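Local coordinates for SH2 domain-containing protein 3C (Homo sapiens, PDB 3T6G) that acts as a signalling adapter in cell adhesion and migration, through a closed Cdc25-homology domain that binds BCAR1 but cannot perform canonical nucleotide exchange, at residues L63-L68 and W82-L87; N203-H208 and T258-K263; H56-D61 and M142-S147; T13-P18 and R96-E101. The protein carries 2 engineered substitutions. All coordinates share one frame; numbering follows the deposited sequence.

All four contacts lie in the helical C-terminal Cdc25-homology domain or join its N-terminal loop to it. Helix 50-64 is the common element: contact 3 uses its body, and contact 1 begins at its last turn, with centres about 13 Å apart. Contacts 2 and 3 are closer still, about 9 Å between centres, and F206 O is 2.8 Å from M145 N. Contact 4 joins that loop to helix 93-115, whose L99 packs on A65 and L87 of contact 1 and on F146 of contact 3; its centre is about 22 Å from that of contact 2. E85 of contact 1 meets a basic side chain of another protein. The closed form is required for BCAR1 binding.

Contact 1 (L63-L68 and W82-L87); sequences LVARIL and WGMELL
The indole of W82 meets the carbonyl oxygen of R66 at its edge: R66 O lies in the ring plane, 3.8 Å from W82 CE3. I67 O approaches the same six-membered ring obliquely, while the imidazole of H257 stacks on the indole and hydrogen-bonds to I67 O. The other flat group, the R66 guanidinium, has NH1 beside L86 CD2, and its charge is paired with E11. R66 has positive phi (55°) and ends helix 50-64 in a Schellman motif, which turns its carbonyl toward the start of helix 83-86. There G83 N, just after the N-cap residue W82, donates to R66 O over 3.0 Å at 162°. Glycine suits this place because any CB would collide with A65 O and R66 CB; instead G83 CA makes a CH···O contact of 3.3 Å to A65 O. On the apolar side, M84, bent at chi2 and chi3, brings its CE methyl within 3.8 Å of I67 CD1 and 4.1 Å of A65 CB. Cutting I67 back to an alanine here would probably open a gap against M84 CE and allow that flexible thioether to turn. A carbonyl from one helix's C-terminal end thus satisfies an amide in another's first turn, where intrahelical acceptors are lacking, and the opposed end polarities probably favour the junction.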
loop_
_atom_site.group_PDB
_atom_site.type_symbol
_atom_site.label_atom_id
_atom_site.label_comp_id
_atom_site.label_asym_id
_atom_site.label_seq_id
_atom_site.Cartn_x
_atom_site.Cartn_y
_atom_site.Cartn_z
ATOM N N LEU A 63 -0.791 6.873 -12.181
ATOM C CA LEU A 63 -1.899 7.811 -12.344
ATOM C C LEU A 63 -2.848 7.639 -11.161
ATOM O O LEU A 63 -3.337 8.618 -10.599
ATOM C CB LEU A 63 -2.629 7.595 -13.680
ATOM C CG LEU A 63 -2.000 8.268 -14.920
ATOM C CD1 LEU A 63 -2.510 7.717 -16.271
ATOM C CD2 LEU A 63 -2.225 9.786 -14.896
ATOM N N VAL A 64 -3.093 6.386 -10.784
ATOM C CA VAL A 64 -4.066 6.062 -9.756
ATOM C C VAL A 64 -3.529 6.491 -8.408
ATOM O O VAL A 64 -4.264 6.971 -7.551
ATOM C CB VAL A 64 -4.356 4.551 -9.699
ATOM C CG1 VAL A 64 -5.102 4.192 -8.410
ATOM C CG2 VAL A 64 -5.155 4.105 -10.929
ATOM N N ALA A 65 -2.233 6.316 -8.230
ATOM C CA ALA A 65 -1.596 6.641 -6.969
ATOM C C ALA A 65 -1.287 8.130 -6.854
ATOM O O ALA A 65 -0.684 8.555 -5.878
ATOM C CB ALA A 65 -0.307 5.859 -6.845
ATOM N N ARG A 66 -1.658 8.910 -7.869
ATOM C CA ARG A 66 -1.304 10.331 -7.915
ATOM C C ARG A 66 0.178 10.588 -7.778
ATOM O O ARG A 66 0.597 11.433 -7.002
ATOM C CB ARG A 66 -2.097 11.136 -6.872
ATOM C CG ARG A 66 -3.562 10.810 -7.036
ATOM C CD ARG A 66 -4.417 11.538 -6.111
ATOM N NE ARG A 66 -5.634 10.778 -5.900
ATOM C CZ ARG A 66 -6.628 11.188 -5.127
ATOM N NH1 ARG A 66 -6.530 12.358 -4.495
ATOM N NH2 ARG A 66 -7.712 10.427 -4.988
ATOM N N ILE A 67 0.961 9.859 -8.560
ATOM C CA ILE A 67 2.366 10.183 -8.795
ATOM C C ILE A 67 2.494 10.923 -10.131
ATOM O O ILE A 67 3.416 11.728 -10.319
ATOM C CB ILE A 67 3.228 8.891 -8.768
ATOM C CG1 ILE A 67 3.316 8.373 -7.329
ATOM C CG2 ILE A 67 4.640 9.127 -9.338
ATOM C CD1 ILE A 67 3.835 6.952 -7.218
ATOM N N LEU A 68 1.566 10.645 -11.055
ATOM C CA LEU A 68 1.515 11.342 -12.337
ATOM C C LEU A 68 0.109 11.847 -12.584
ATOM O O LEU A 68 -0.842 11.363 -11.965
ATOM C CB LEU A 68 1.878 10.408 -13.510
ATOM C CG LEU A 68 3.290 9.871 -13.739
ATOM C CD1 LEU A 68 3.217 8.810 -14.817
ATOM C CD2 LEU A 68 4.283 10.957 -14.108
ATOM N N TRP A 82 1.374 15.390 -3.455
ATOM C CA TRP A 82 1.491 14.032 -4.015
ATOM C C TRP A 82 0.683 12.957 -3.287
ATOM O O TRP A 82 0.511 13.008 -2.068
ATOM C CB TRP A 82 2.955 13.638 -4.007
ATOM C CG TRP A 82 3.796 14.619 -4.745
ATOM C CD1 TRP A 82 4.816 15.385 -4.238
ATOM C CD2 TRP A 82 3.689 14.959 -6.134
ATOM N NE1 TRP A 82 5.351 16.179 -5.226
ATOM C CE2 TRP A 82 4.678 15.939 -6.401
ATOM C CE3 TRP A 82 2.862 14.525 -7.176
ATOM C CZ2 TRP A 82 4.858 16.493 -7.664
ATOM C CZ3 TRP A 82 3.051 15.065 -8.445
ATOM C CH2 TRP A 82 4.039 16.046 -8.676
ATOM N N GLY A 83 0.183 11.986 -4.040
ATOM C CA GLY A 83 -0.569 10.875 -3.466
ATOM C C GLY A 83 0.251 10.102 -2.444
ATOM O O GLY A 83 -0.292 9.489 -1.532
ATOM N N MET A 84 1.570 10.132 -2.590
ATOM C CA MET A 84 2.416 9.432 -1.653
ATOM C C MET A 84 2.246 10.048 -0.292
ATOM O O MET A 84 2.192 9.332 0.715
ATOM C CB MET A 84 3.889 9.470 -2.079
ATOM C CG MET A 84 4.259 8.537 -3.253
ATOM S SD MET A 84 3.814 6.789 -3.029
ATOM C CE MET A 84 2.191 6.754 -3.751
ATOM N N GLU A 85 2.179 11.378 -0.264
ATOM C CA GLU A 85 1.955 12.120 0.972
ATOM C C GLU A 85 0.537 11.887 1.451
ATOM O O GLU A 85 0.303 11.609 2.625
ATOM C CB GLU A 85 2.208 13.603 0.767
ATOM C CG GLU A 85 1.871 14.453 1.964
ATOM C CD GLU A 85 2.681 15.740 1.987
ATOM O OE1 GLU A 85 3.414 15.975 1.000
ATOM O OE2 GLU A 85 2.593 16.504 2.982
ATOM N N LEU A 86 -0.404 11.933 0.521
ATOM C CA LEU A 86 -1.810 11.781 0.876
ATOM C C LEU A 86 -2.097 10.487 1.628
ATOM O O LEU A 86 -2.954 10.461 2.507
ATOM C CB LEU A 86 -2.725 11.887 -0.354
ATOM C CG LEU A 86 -4.204 11.753 0.044
ATOM C CD1 LEU A 86 -4.583 12.890 0.998
ATOM C CD2 LEU A 86 -5.173 11.724 -1.132
ATOM N N LEU A 87 -1.399 9.407 1.292
ATOM C CA LEU A 87 -1.751 8.111 1.887
ATOM C C LEU A 87 -1.207 7.848 3.304
ATOM O O LEU A 87 -1.485 6.802 3.884
ATOM C CB LEU A 87 -1.479 6.941 0.928
ATOM C CG LEU A 87 -0.144 6.880 0.197
ATOM C CD1 LEU A 87 0.942 6.502 1.158
ATOM C CD2 LEU A 87 -0.231 5.868 -0.916
#

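Contact 2 (N203-H208 and T258-K263); sequences NTTFPH and TNAEVK
N259 reaches the loop at T204 because its CG lies beside the backbone N (chi1 -72°), which swings the amide off the helix and sets ND2 against T204 O. K263, one turn on, starts extended and then bends at chi3 and chi4, curling its ammonium group toward N203 OD1. The bond from N259 ND2 to T204 O is nearly straight, at 159°, but its modelled length of 2.5 Å is doubtful; ND2 also makes a weak bond to L201 O. An asparagine fits here, since a short amide puts an N-H within reach of a loop carbonyl one side chain away from the helix. K263 NZ makes only a weak, long bond to N203 OD1, 3.4 Å, with the two side chains crossing near a right angle; its stronger partner is T141 O, so the lysine bridges two loops. Between these polar ties T205 lays OG1 against the helix backbone, 3.5 Å from A260 CA. A260 is suitably small: the loop can settle until the CA atoms of T205 and A260 are 5.1 Å apart. Nearby, T204 and P207 pack on Y256, probably a phosphorylation site as in related proteins, unmodified here. Side chains of one helix face thus fasten an irregular connection, the loop between helices 175-193 and 210-215, onto helix 253-263 within the all-helical Ras-GEF fold.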
loop_
_atom_site.group_PDB
_atom_site.type_symbol
_atom_site.label_atom_id
_atom_site.label_comp_id
_atom_site.label_asym_id
_atom_site.label_seq_id
_atom_site.Cartn_x
_atom_site.Cartn_y
_atom_site.Cartn_z
ATOM N N ASN A 203 16.235 5.267 -8.657
ATOM C CA ASN A 203 15.538 4.558 -9.730
ATOM C C ASN A 203 14.083 4.340 -9.401
ATOM O O ASN A 203 13.344 3.759 -10.194
ATOM C CB ASN A 203 16.200 3.208 -10.055
ATOM C CG ASN A 203 15.604 2.538 -11.306
ATOM O OD1 ASN A 203 15.859 2.965 -12.432
ATOM N ND2 ASN A 203 14.815 1.483 -11.102
ATOM N N THR A 204 13.658 4.828 -8.242
ATOM C CA THR A 204 12.307 4.551 -7.768
ATOM C C THR A 204 11.254 5.481 -8.344
ATOM O O THR A 204 11.480 6.677 -8.559
ATOM C CB THR A 204 12.231 4.588 -6.239
ATOM O OG1 THR A 204 13.270 3.762 -5.700
ATOM C CG2 THR A 204 10.897 4.071 -5.765
ATOM N N THR A 205 10.068 4.917 -8.494
ATOM C CA THR A 205 9.035 5.459 -9.328
ATOM C C THR A 205 7.750 5.212 -8.590
ATOM O O THR A 205 6.768 5.928 -8.748
ATOM C CB THR A 205 9.046 4.648 -10.656
ATOM O OG1 THR A 205 9.347 5.501 -11.778
ATOM C CG2 THR A 205 7.751 3.897 -10.860
ATOM N N PHE A 206 7.761 4.176 -7.766
ATOM C CA PHE A 206 6.625 3.855 -6.929
ATOM C C PHE A 206 7.102 2.971 -5.784
ATOM O O PHE A 206 7.256 1.770 -5.952
ATOM C CB PHE A 206 5.575 3.139 -7.748
ATOM C CG PHE A 206 4.249 3.058 -7.080
ATOM C CD1 PHE A 206 3.097 2.973 -7.828
ATOM C CD2 PHE A 206 4.153 3.095 -5.707
ATOM C CE1 PHE A 206 1.873 2.911 -7.227
ATOM C CE2 PHE A 206 2.926 3.019 -5.094
ATOM C CZ PHE A 206 1.788 2.918 -5.852
ATOM N N PRO A 207 7.311 3.569 -4.604
ATOM C CA PRO A 207 7.990 2.942 -3.470
ATOM C C PRO A 207 7.121 1.854 -2.873
ATOM O O PRO A 207 5.938 1.716 -3.238
ATOM C CB PRO A 207 8.087 4.083 -2.474
ATOM C CG PRO A 207 6.783 4.813 -2.696
ATOM C CD PRO A 207 6.583 4.784 -4.192
ATOM N N HIS A 208 7.696 1.089 -1.953
ATOM C CA HIS A 208 6.950 0.021 -1.303
ATOM C C HIS A 208 6.055 0.635 -0.201
ATOM O O HIS A 208 6.551 1.109 0.821
ATOM C CB HIS A 208 7.935 -1.036 -0.760
ATOM C CG HIS A 208 7.279 -2.289 -0.274
ATOM N ND1 HIS A 208 6.224 -2.878 -0.930
ATOM C CD2 HIS A 208 7.522 -3.060 0.818
ATOM C CE1 HIS A 208 5.842 -3.961 -0.270
ATOM N NE2 HIS A 208 6.615 -4.092 0.793
ATOM N N THR A 258 8.993 12.901 -10.742
ATOM C CA THR A 258 10.106 13.141 -11.651
ATOM C C THR A 258 10.589 11.862 -12.331
ATOM O O THR A 258 10.489 11.731 -13.544
ATOM C CB THR A 258 11.311 13.735 -10.930
ATOM O OG1 THR A 258 11.040 15.093 -10.574
ATOM C CG2 THR A 258 12.527 13.685 -11.847
ATOM N N ASN A 259 11.123 10.934 -11.541
ATOM C CA ASN A 259 11.588 9.659 -12.067
ATOM C C ASN A 259 10.598 9.066 -13.035
ATOM O O ASN A 259 10.950 8.698 -14.149
ATOM C CB ASN A 259 11.832 8.667 -10.946
ATOM C CG ASN A 259 13.044 9.014 -10.142
ATOM O OD1 ASN A 259 13.908 9.773 -10.599
ATOM N ND2 ASN A 259 13.135 8.458 -8.938
ATOM N N ALA A 260 9.353 8.969 -12.598
ATOM C CA ALA A 260 8.304 8.362 -13.401
ATOM C C ALA A 260 8.103 9.125 -14.723
ATOM O O ALA A 260 7.846 8.525 -15.758
ATOM C CB ALA A 260 7.016 8.333 -12.601
ATOM N N GLU A 261 8.212 10.449 -14.689
ATOM C CA GLU A 261 7.948 11.218 -15.893
ATOM C C GLU A 261 9.114 11.116 -16.879
ATOM O O GLU A 261 8.914 11.101 -18.104
ATOM C CB GLU A 261 7.579 12.678 -15.570
ATOM C CG GLU A 261 6.246 13.086 -16.201
ATOM C CD GLU A 261 5.748 14.459 -15.776
ATOM O OE1 GLU A 261 4.539 14.583 -15.456
ATOM O OE2 GLU A 261 6.552 15.417 -15.779
ATOM N N VAL A 262 10.327 11.044 -16.333
ATOM C CA VAL A 262 11.528 10.867 -17.132
ATOM C C VAL A 262 11.664 9.450 -17.692
ATOM O O VAL A 262 12.206 9.247 -18.768
ATOM C CB VAL A 262 12.774 11.115 -16.318
ATOM C CG1 VAL A 262 13.992 10.613 -17.101
ATOM C CG2 VAL A 262 12.900 12.565 -16.031
ATOM N N LYS A 263 11.179 8.474 -16.944
ATOM C CA LYS A 263 11.304 7.089 -17.339
ATOM C C LYS A 263 10.281 6.784 -18.423
ATOM O O LYS A 263 10.371 5.774 -19.110
ATOM C CB LYS A 263 11.088 6.192 -16.114
ATOM C CG LYS A 263 11.375 4.741 -16.364
ATOM C CD LYS A 263 10.986 3.853 -15.196
ATOM C CE LYS A 263 11.964 3.977 -14.048
ATOM N NZ LYS A 263 13.359 4.019 -14.519
#

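Contact 3 (H56-D61 and M142-S147); sequences HVTKVD and MGNMFS
D61 sets its carboxylate against the edge of the F146 ring: the oxygens lie near the plane of the ring, with OD1 3.5 Å from F146 CE2, and the two planes stand 83° apart. OD2 of the same group is held by two donors. N144 ND2 reaches it over 2.7 Å at 166°, lying on the anti lone pair, while OD2 itself is almost exactly in the amide plane. S147 OG also donates to OD2, although its modelled 2.5 Å is too short to be taken literally; V57 CG1 packs beside that hydroxyl at 3.9 Å. N144 extends across to helix 50-64 because its CG is anti to the backbone N (chi1 174°). The other hydrogen of ND2 goes to T58 OG1, a longer bond of 3.3 Å with the oxygen tilted out of the amide plane. That hydroxyl is also bonded to A54 O, and M142 CG lies against it at 3.5 Å. N144, at the N-cap of helix 145-155, accepts weakly through OD1 from F146 N and S147 N, which caps the helix. A leucine here would probably leave D61 OD2 and T58 OG1 each short of a donor and the first turn of that helix without its side-chain cap. Asparagine serves well because it donates on one side and accepts on the other. The buried carboxylate is balanced by R102, which pairs with D61 OD1, and its closeness to the helix's N-terminal end probably stabilises the negative charge further.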
loop_
_atom_site.group_PDB
_atom_site.type_symbol
_atom_site.label_atom_id
_atom_site.label_comp_id
_atom_site.label_asym_id
_atom_site.label_seq_id
_atom_site.Cartn_x
_atom_site.Cartn_y
_atom_site.Cartn_z
ATOM N N HIS A 56 3.493 -0.250 -19.269
ATOM C CA HIS A 56 2.077 0.066 -19.263
ATOM C C HIS A 56 1.436 0.128 -17.870
ATOM O O HIS A 56 0.701 1.073 -17.596
ATOM C CB HIS A 56 1.316 -0.863 -20.189
ATOM C CG HIS A 56 1.441 -0.476 -21.631
ATOM N ND1 HIS A 56 2.655 -0.440 -22.284
ATOM C CD2 HIS A 56 0.520 -0.040 -22.522
ATOM C CE1 HIS A 56 2.473 -0.026 -23.519
ATOM N NE2 HIS A 56 1.184 0.219 -23.695
ATOM N N VAL A 57 1.714 -0.861 -17.001
ATOM C CA VAL A 57 1.087 -0.899 -15.680
ATOM C C VAL A 57 1.606 0.195 -14.800
ATOM O O VAL A 57 0.883 0.672 -13.947
ATOM C CB VAL A 57 1.417 -2.144 -14.847
ATOM C CG1 VAL A 57 0.141 -2.841 -14.405
ATOM C CG2 VAL A 57 2.378 -3.025 -15.557
ATOM N N THR A 58 2.896 0.491 -14.939
ATOM C CA THR A 58 3.532 1.504 -14.147
ATOM C C THR A 58 2.827 2.821 -14.405
ATOM O O THR A 58 2.576 3.576 -13.466
ATOM C CB THR A 58 4.989 1.656 -14.520
ATOM O OG1 THR A 58 5.693 0.486 -14.119
ATOM C CG2 THR A 58 5.583 2.855 -13.799
ATOM N N LYS A 59 2.505 3.087 -15.676
ATOM C CA LYS A 59 1.849 4.340 -16.041
ATOM C C LYS A 59 0.531 4.456 -15.294
ATOM O O LYS A 59 0.241 5.460 -14.646
ATOM C CB LYS A 59 1.579 4.390 -17.539
ATOM C CG LYS A 59 1.593 5.795 -18.127
ATOM C CD LYS A 59 0.256 6.513 -18.053
ATOM C CE LYS A 59 -0.172 7.067 -19.443
ATOM N NZ LYS A 59 0.753 8.084 -20.042
ATOM N N VAL A 60 -0.272 3.411 -15.399
ATOM C CA VAL A 60 -1.585 3.420 -14.797
ATOM C C VAL A 60 -1.463 3.460 -13.273
ATOM O O VAL A 60 -2.233 4.128 -12.601
ATOM C CB VAL A 60 -2.349 2.185 -15.252
ATOM C CG1 VAL A 60 -3.691 2.112 -14.582
ATOM C CG2 VAL A 60 -2.514 2.224 -16.792
ATOM N N ASP A 61 -0.476 2.740 -12.749
ATOM C CA ASP A 61 -0.266 2.617 -11.326
ATOM C C ASP A 61 -0.042 4.011 -10.773
ATOM O O ASP A 61 -0.620 4.412 -9.757
ATOM C CB ASP A 61 0.994 1.768 -11.041
ATOM C CG ASP A 61 0.716 0.265 -11.027
ATOM O OD1 ASP A 61 -0.480 -0.124 -10.994
ATOM O OD2 ASP A 61 1.711 -0.520 -11.034
ATOM N N MET A 142 11.531 -0.600 -14.220
ATOM C CA MET A 142 10.534 0.394 -13.838
ATOM C C MET A 142 10.647 0.954 -12.416
ATOM O O MET A 142 10.044 1.983 -12.119
ATOM C CB MET A 142 9.131 -0.191 -14.016
ATOM C CG MET A 142 8.772 -0.506 -15.453
ATOM S SD MET A 142 9.635 0.594 -16.579
ATOM C CE MET A 142 8.525 1.987 -16.521
ATOM N N GLY A 143 11.382 0.274 -11.533
ATOM C CA GLY A 143 11.415 0.642 -10.119
ATOM C C GLY A 143 10.016 0.899 -9.564
ATOM O O GLY A 143 9.777 1.899 -8.902
ATOM N N ASN A 144 9.086 0.004 -9.884
ATOM C CA ASN A 144 7.703 0.100 -9.451
ATOM C C ASN A 144 7.403 -1.011 -8.442
ATOM O O ASN A 144 7.006 -2.108 -8.840
ATOM C CB ASN A 144 6.755 0.010 -10.675
ATOM C CG ASN A 144 5.307 -0.046 -10.271
ATOM O OD1 ASN A 144 4.993 0.114 -9.087
ATOM N ND2 ASN A 144 4.408 -0.286 -11.231
ATOM N N MET A 145 7.609 -0.736 -7.144
ATOM C CA MET A 145 7.435 -1.748 -6.092
ATOM C C MET A 145 5.984 -2.174 -5.943
ATOM O O MET A 145 5.691 -3.260 -5.461
ATOM C CB MET A 145 7.920 -1.253 -4.728
ATOM C CG MET A 145 9.378 -0.860 -4.617
ATOM S SD MET A 145 10.527 -2.117 -5.234
ATOM C CE MET A 145 10.294 -1.955 -7.003
ATOM N N PHE A 146 5.068 -1.304 -6.332
ATOM C CA PHE A 146 3.648 -1.599 -6.157
ATOM C C PHE A 146 3.245 -2.823 -6.990
ATOM O O PHE A 146 2.909 -3.870 -6.439
ATOM C CB PHE A 146 2.799 -0.359 -6.489
ATOM C CG PHE A 146 1.299 -0.612 -6.488
ATOM C CD1 PHE A 146 0.574 -0.576 -5.328
ATOM C CD2 PHE A 146 0.629 -0.867 -7.656
ATOM C CE1 PHE A 146 -0.779 -0.796 -5.333
ATOM C CE2 PHE A 146 -0.727 -1.086 -7.660
ATOM C CZ PHE A 146 -1.431 -1.058 -6.506
ATOM N N SER A 147 3.301 -2.704 -8.315
ATOM C CA SER A 147 2.946 -3.830 -9.192
ATOM C C SER A 147 3.935 -5.003 -9.173
ATOM O O SER A 147 3.544 -6.152 -9.360
ATOM C CB SER A 147 2.647 -3.362 -10.621
ATOM O OG SER A 147 1.279 -2.952 -10.695
#

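Contact 4 (T13-P18 and R96-E101); sequences TSSFNP and RLDLLE
D98, on helix 93-115, receives an ST turn of the N-terminal loop on its two carboxylate oxygens. S14 OG donates to D98 OD1 over 2.6 Å, and S15 N donates to D98 OD2 over 3.2 Å at 159°. Each donor comes in on the syn side, somewhat out of the carboxylate plane, so the aspartate grips two successive residues at once. An aspartate suits the site because it offers two acceptors on a short stem; its CB already points toward the loop, and that stem brings both oxygens to it. S14 OG stands opposite the backbone N across the CA–CB bond (chi1 175°), where it meets D98 OD1. There the hydroxyl also accepts from F16 N, 3.2 Å away in a nearly straight bond, closing the turn; a serine can do both, giving its proton to the carboxylate and taking one from the backbone.

The turn in its place, F16 carries its ring past the D98 side chain, the two running in opposite directions with planes 45° apart. F16 CE2 comes within 3.6 Å of D98 CB and 4.4 Å of E101 CB, and the ring also touches V64 and T279, so it packs against three helices, 93-115, 50-64 and 279-287. Further out, the carboxylate of E101 pairs with R299 and is hydrogen-bonded to Q296, linking this helix to helix 296-314, and to T105 of its own helix. Closest of the ring's contacts, its edge meets a backbone carbonyl: D98 O lies in the plane of the phenyl group, 3.2 Å from F16 CE2.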
loop_
_atom_site.group_PDB
_atom_site.type_symbol
_atom_site.label_atom_id
_atom_site.label_comp_id
_atom_site.label_asym_id
_atom_site.label_seq_id
_atom_site.Cartn_x
_atom_site.Cartn_y
_atom_site.Cartn_z
ATOM N N THR A 13 -15.890 8.310 -0.974
ATOM C CA THR A 13 -16.380 7.345 -1.936
ATOM C C THR A 13 -15.221 6.889 -2.824
ATOM O O THR A 13 -14.289 7.657 -3.077
ATOM C CB THR A 13 -17.479 7.994 -2.784
ATOM O OG1 THR A 13 -18.684 7.222 -2.685
ATOM C CG2 THR A 13 -17.040 8.122 -4.241
ATOM N N SER A 14 -15.259 5.642 -3.290
ATOM C CA SER A 14 -14.134 5.112 -4.060
ATOM C C SER A 14 -14.015 5.809 -5.401
ATOM O O SER A 14 -15.012 6.090 -6.054
ATOM C CB SER A 14 -14.255 3.598 -4.284
ATOM O OG SER A 14 -13.218 3.118 -5.134
ATOM N N SER A 15 -12.786 6.076 -5.822
ATOM C CA SER A 15 -12.584 6.727 -7.098
ATOM C C SER A 15 -12.714 5.748 -8.302
ATOM O O SER A 15 -12.639 6.161 -9.468
ATOM C CB SER A 15 -11.240 7.438 -7.100
ATOM O OG SER A 15 -10.449 6.948 -8.166
ATOM N N PHE A 16 -12.922 4.460 -8.018
ATOM C CA PHE A 16 -13.221 3.481 -9.063
ATOM C C PHE A 16 -14.726 3.317 -9.156
ATOM O O PHE A 16 -15.380 3.122 -8.138
ATOM C CB PHE A 16 -12.621 2.107 -8.728
ATOM C CG PHE A 16 -11.125 2.099 -8.603
ATOM C CD1 PHE A 16 -10.331 2.785 -9.510
ATOM C CD2 PHE A 16 -10.510 1.403 -7.568
ATOM C CE1 PHE A 16 -8.938 2.772 -9.391
ATOM C CE2 PHE A 16 -9.112 1.387 -7.439
ATOM C CZ PHE A 16 -8.327 2.079 -8.346
ATOM N N ASN A 17 -15.288 3.373 -10.360
ATOM C CA ASN A 17 -16.713 3.095 -10.505
ATOM C C ASN A 17 -17.019 2.162 -11.659
ATOM O O ASN A 17 -17.483 2.594 -12.723
ATOM C CB ASN A 17 -17.537 4.379 -10.625
ATOM C CG ASN A 17 -19.022 4.124 -10.431
ATOM O OD1 ASN A 17 -19.450 2.971 -10.320
ATOM N ND2 ASN A 17 -19.816 5.193 -10.401
ATOM N N PRO A 18 -16.753 0.867 -11.444
ATOM C CA PRO A 18 -16.946 -0.213 -12.412
ATOM C C PRO A 18 -18.269 -0.091 -13.133
ATOM O O PRO A 18 -18.313 -0.141 -14.357
ATOM C CB PRO A 18 -16.947 -1.472 -11.532
ATOM C CG PRO A 18 -16.882 -0.985 -10.089
ATOM C CD PRO A 18 -16.239 0.355 -10.166
ATOM N N ARG A 96 -5.866 4.953 -0.002
ATOM C CA ARG A 96 -5.366 3.690 0.545
ATOM C C ARG A 96 -6.277 2.502 0.209
ATOM O O ARG A 96 -5.806 1.410 -0.139
ATOM C CB ARG A 96 -5.209 3.777 2.056
ATOM C CG ARG A 96 -3.916 4.397 2.534
ATOM C CD ARG A 96 -3.807 4.254 4.063
ATOM N NE ARG A 96 -4.910 4.934 4.739
ATOM C CZ ARG A 96 -4.814 6.154 5.254
ATOM N NH1 ARG A 96 -3.667 6.811 5.177
ATOM N NH2 ARG A 96 -5.861 6.720 5.828
ATOM N N LEU A 97 -7.584 2.698 0.319
ATOM C CA LEU A 97 -8.474 1.597 0.016
ATOM C C LEU A 97 -8.464 1.278 -1.485
ATOM O O LEU A 97 -8.474 0.107 -1.853
ATOM C CB LEU A 97 -9.884 1.867 0.535
ATOM C CG LEU A 97 -10.022 1.873 2.060
ATOM C CD1 LEU A 97 -11.476 2.064 2.440
ATOM C CD2 LEU A 97 -9.504 0.581 2.646
ATOM N N ASP A 98 -8.418 2.312 -2.334
ATOM C CA ASP A 98 -8.364 2.130 -3.787
ATOM C C ASP A 98 -7.103 1.394 -4.224
ATOM O O ASP A 98 -7.161 0.506 -5.073
ATOM C CB ASP A 98 -8.417 3.469 -4.532
ATOM C CG ASP A 98 -9.781 4.076 -4.518
ATOM O OD1 ASP A 98 -10.757 3.317 -4.287
ATOM O OD2 ASP A 98 -9.877 5.307 -4.739
ATOM N N LEU A 99 -5.963 1.794 -3.674
ATOM C CA LEU A 99 -4.730 1.100 -3.972
ATOM C C LEU A 99 -4.792 -0.353 -3.505
ATOM O O LEU A 99 -4.120 -1.196 -4.067
ATOM C CB LEU A 99 -3.516 1.790 -3.358
ATOM C CG LEU A 99 -3.033 3.099 -3.968
ATOM C CD1 LEU A 99 -1.873 3.649 -3.119
ATOM C CD2 LEU A 99 -2.582 2.883 -5.399
ATOM N N LEU A 100 -5.579 -0.650 -2.474
ATOM C CA LEU A 100 -5.673 -2.032 -2.011
ATOM C C LEU A 100 -6.548 -2.861 -2.965
ATOM O O LEU A 100 -6.243 -4.034 -3.232
ATOM C CB LEU A 100 -6.174 -2.136 -0.559
ATOM C CG LEU A 100 -5.201 -1.800 0.589
ATOM C CD1 LEU A 100 -5.946 -1.603 1.913
ATOM C CD2 LEU A 100 -4.114 -2.834 0.767
ATOM N N GLU A 101 -7.625 -2.270 -3.481
ATOM C CA GLU A 101 -8.440 -2.967 -4.474
ATOM C C GLU A 101 -7.587 -3.227 -5.698
ATOM O O GLU A 101 -7.624 -4.313 -6.276
ATOM C CB GLU A 101 -9.669 -2.163 -4.891
ATOM C CG GLU A 101 -10.515 -2.862 -5.967
ATOM C CD GLU A 101 -11.412 -3.964 -5.407
ATOM O OE1 GLU A 101 -11.906 -3.797 -4.274
ATOM O OE2 GLU A 101 -11.632 -4.993 -6.087
#